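Local coordinates for uncharacterized protein (Bacteroides ovatus, PDB 3NQK) that is of unknown function and joins an N-terminal DUF4973 domain to a BT_3044-like C-terminal domain, both rich in beta strands, at residues L71-F76 and E82-E87. Sequence-based numbering, arbitrary orientation.
Sequences LNIERF and ELWYTE
N72 reaches from the helix to the backbone of Y85 and lies over the indole of W84. N72 CB sits above the five-membered ring of W84, 3.6 Å from the centroid, in a CH-pi contact. Chi1 of -79° sets CG beside the backbone N and carries the amide along the indole, with the two planes 26° apart. At the tip, N72 OD1 accepts the N-H from Y85 N at 2.8 Å in a nearly straight bond (166°). N72 ND2 donates to Y85 O at 2.9 Å. The two bonds fix which way round the amide lies. One buried side chain thus pairs with both the N-H and C=O of one residue, as a neighbouring strand would. L83 O lies over the rim of one face of the F76 ring and is hydrogen-bonded to K124. L83 CB makes a CH-pi contact over the F76 ring, 4.0 Å from its centroid. R75 CB covers the opposite face. Y85 CE2 comes to the ring edge, 3.7 Å from F76 CE2, and also touches L71 CD2. The OH of Y85 is hydrogen-bonded to D24. Within the DUF4973 domain, the C-terminal part of helix 65-76 packs against the chain entering strand 86-87, which runs parallel to strand 125-133.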
loop_
_atom_site.group_PDB
_atom_site.type_symbol
_atom_site.label_atom_id
_atom_site.label_comp_id
_atom_site.label_asym_id
_atom_site.label_seq_id
_atom_site.Cartn_x
_atom_site.Cartn_y
_atom_site.Cartn_z
ATOM N N LEU A 71 15.343 -24.192 15.293
ATOM C CA LEU A 71 14.627 -24.407 14.050
ATOM C C LEU A 71 15.489 -25.178 13.056
ATOM O O LEU A 71 15.076 -26.205 12.541
ATOM C CB LEU A 71 14.213 -23.081 13.441
ATOM C CG LEU A 71 13.368 -23.199 12.178
ATOM C CD1 LEU A 71 12.040 -23.854 12.500
ATOM C CD2 LEU A 71 13.154 -21.827 11.537
ATOM N N ASN A 72 16.693 -24.675 12.802
ATOM C CA ASN A 72 17.611 -25.329 11.871
ATOM C C ASN A 72 17.763 -26.812 12.146
ATOM O O ASN A 72 17.784 -27.614 11.218
ATOM C CB ASN A 72 18.981 -24.661 11.901
ATOM C CG ASN A 72 19.025 -23.371 11.098
ATOM O OD1 ASN A 72 18.212 -23.152 10.193
ATOM N ND2 ASN A 72 19.993 -22.519 11.409
ATOM N N ILE A 73 17.896 -27.175 13.418
ATOM C CA ILE A 73 18.086 -28.583 13.798
ATOM C C ILE A 73 16.836 -29.375 13.561
ATOM O O ILE A 73 16.890 -30.513 13.112
ATOM C CB ILE A 73 18.456 -28.733 15.284
ATOM C CG1 ILE A 73 19.895 -28.287 15.520
ATOM C CG2 ILE A 73 18.280 -30.198 15.739
ATOM C CD1 ILE A 73 20.337 -28.393 16.995
ATOM N N GLU A 74 15.706 -28.780 13.897
ATOM C CA GLU A 74 14.440 -29.447 13.781
ATOM C C GLU A 74 14.074 -29.664 12.318
ATOM O O GLU A 74 13.622 -30.728 11.942
ATOM C CB GLU A 74 13.339 -28.621 14.481
ATOM C CG GLU A 74 12.059 -29.401 14.772
ATOM C CD GLU A 74 12.296 -30.605 15.691
ATOM O OE1 GLU A 74 13.257 -30.567 16.505
ATOM O OE2 GLU A 74 11.523 -31.587 15.596
ATOM N N ARG A 75 14.311 -28.672 11.493
ATOM C CA ARG A 75 13.858 -28.742 10.133
ATOM C C ARG A 75 14.869 -29.460 9.236
ATOM O O ARG A 75 14.491 -30.287 8.424
ATOM C CB ARG A 75 13.547 -27.334 9.588
ATOM C CG ARG A 75 12.330 -27.282 8.613
ATOM C CD ARG A 75 12.471 -28.307 7.419
ATOM N NE ARG A 75 11.442 -28.122 6.384
ATOM N N PHE A 76 16.150 -29.167 9.410
ATOM C CA PHE A 76 17.167 -29.690 8.492
ATOM C C PHE A 76 18.095 -30.737 9.098
ATOM O O PHE A 76 18.791 -31.425 8.365
ATOM C CB PHE A 76 17.994 -28.551 7.948
ATOM C CG PHE A 76 17.184 -27.424 7.420
ATOM C CD1 PHE A 76 16.368 -27.601 6.307
ATOM C CD2 PHE A 76 17.245 -26.164 8.015
ATOM C CE1 PHE A 76 15.612 -26.546 5.803
ATOM C CE2 PHE A 76 16.492 -25.097 7.511
ATOM C CZ PHE A 76 15.684 -25.287 6.404
ATOM N N GLU A 82 24.254 -27.004 5.198
ATOM C CA GLU A 82 24.149 -26.245 3.971
ATOM C C GLU A 82 22.719 -25.662 3.764
ATOM O O GLU A 82 22.556 -24.633 3.107
ATOM C CB GLU A 82 24.588 -27.091 2.746
ATOM C CG GLU A 82 23.643 -28.235 2.337
ATOM C CD GLU A 82 23.892 -29.522 3.105
ATOM O OE1 GLU A 82 24.763 -29.524 4.008
ATOM O OE2 GLU A 82 23.214 -30.537 2.797
ATOM N N LEU A 83 21.714 -26.291 4.365
ATOM C CA LEU A 83 20.330 -25.817 4.244
ATOM C C LEU A 83 19.920 -24.886 5.402
ATOM O O LEU A 83 18.795 -24.409 5.438
ATOM C CB LEU A 83 19.363 -26.993 4.216
ATOM C CG LEU A 83 19.521 -28.060 3.140
ATOM C CD1 LEU A 83 18.447 -29.154 3.335
ATOM C CD2 LEU A 83 19.431 -27.462 1.755
ATOM N N TRP A 84 20.824 -24.652 6.343
ATOM C CA TRP A 84 20.497 -23.876 7.551
ATOM C C TRP A 84 20.261 -22.409 7.279
ATOM O O TRP A 84 20.853 -21.820 6.380
ATOM C CB TRP A 84 21.631 -23.977 8.569
ATOM C CG TRP A 84 21.612 -25.176 9.397
ATOM C CD1 TRP A 84 21.184 -26.415 9.034
ATOM C CD2 TRP A 84 22.171 -25.309 10.695
ATOM N NE1 TRP A 84 21.382 -27.297 10.051
ATOM C CE2 TRP A 84 21.997 -26.649 11.086
ATOM C CE3 TRP A 84 22.780 -24.414 11.590
ATOM C CZ2 TRP A 84 22.398 -27.123 12.337
ATOM C CZ3 TRP A 84 23.173 -24.882 12.839
ATOM C CH2 TRP A 84 22.978 -26.222 13.202
ATOM N N TYR A 85 19.432 -21.808 8.108
ATOM C CA TYR A 85 19.268 -20.384 8.107
ATOM C C TYR A 85 20.445 -19.764 8.863
ATOM O O TYR A 85 21.023 -20.393 9.744
ATOM C CB TYR A 85 17.967 -20.009 8.781
ATOM C CG TYR A 85 16.747 -20.470 8.045
ATOM C CD1 TYR A 85 16.390 -19.895 6.847
ATOM C CD2 TYR A 85 15.921 -21.452 8.573
ATOM C CE1 TYR A 85 15.255 -20.301 6.164
ATOM C CE2 TYR A 85 14.774 -21.859 7.903
ATOM C CZ TYR A 85 14.451 -21.273 6.696
ATOM O OH TYR A 85 13.315 -21.656 6.024
ATOM N N THR A 86 20.800 -18.543 8.511
ATOM C CA THR A 86 21.902 -17.885 9.150
ATOM C C THR A 86 21.451 -16.580 9.775
ATOM O O THR A 86 20.772 -15.796 9.150
ATOM C CB THR A 86 22.994 -17.624 8.170
ATOM O OG1 THR A 86 23.409 -18.868 7.596
ATOM C CG2 THR A 86 24.193 -16.941 8.859
ATOM N N GLU A 87 21.808 -16.378 11.039
ATOM C CA GLU A 87 21.397 -15.191 11.756
ATOM C C GLU A 87 21.941 -13.969 11.068
ATOM O O GLU A 87 23.093 -13.922 10.739
ATOM C CB GLU A 87 21.885 -15.241 13.193
ATOM C CG GLU A 87 21.454 -14.038 14.023
ATOM C CD GLU A 87 22.001 -14.072 15.436
ATOM O OE1 GLU A 87 22.339 -15.176 15.922
ATOM O OE2 GLU A 87 22.066 -12.999 16.068
#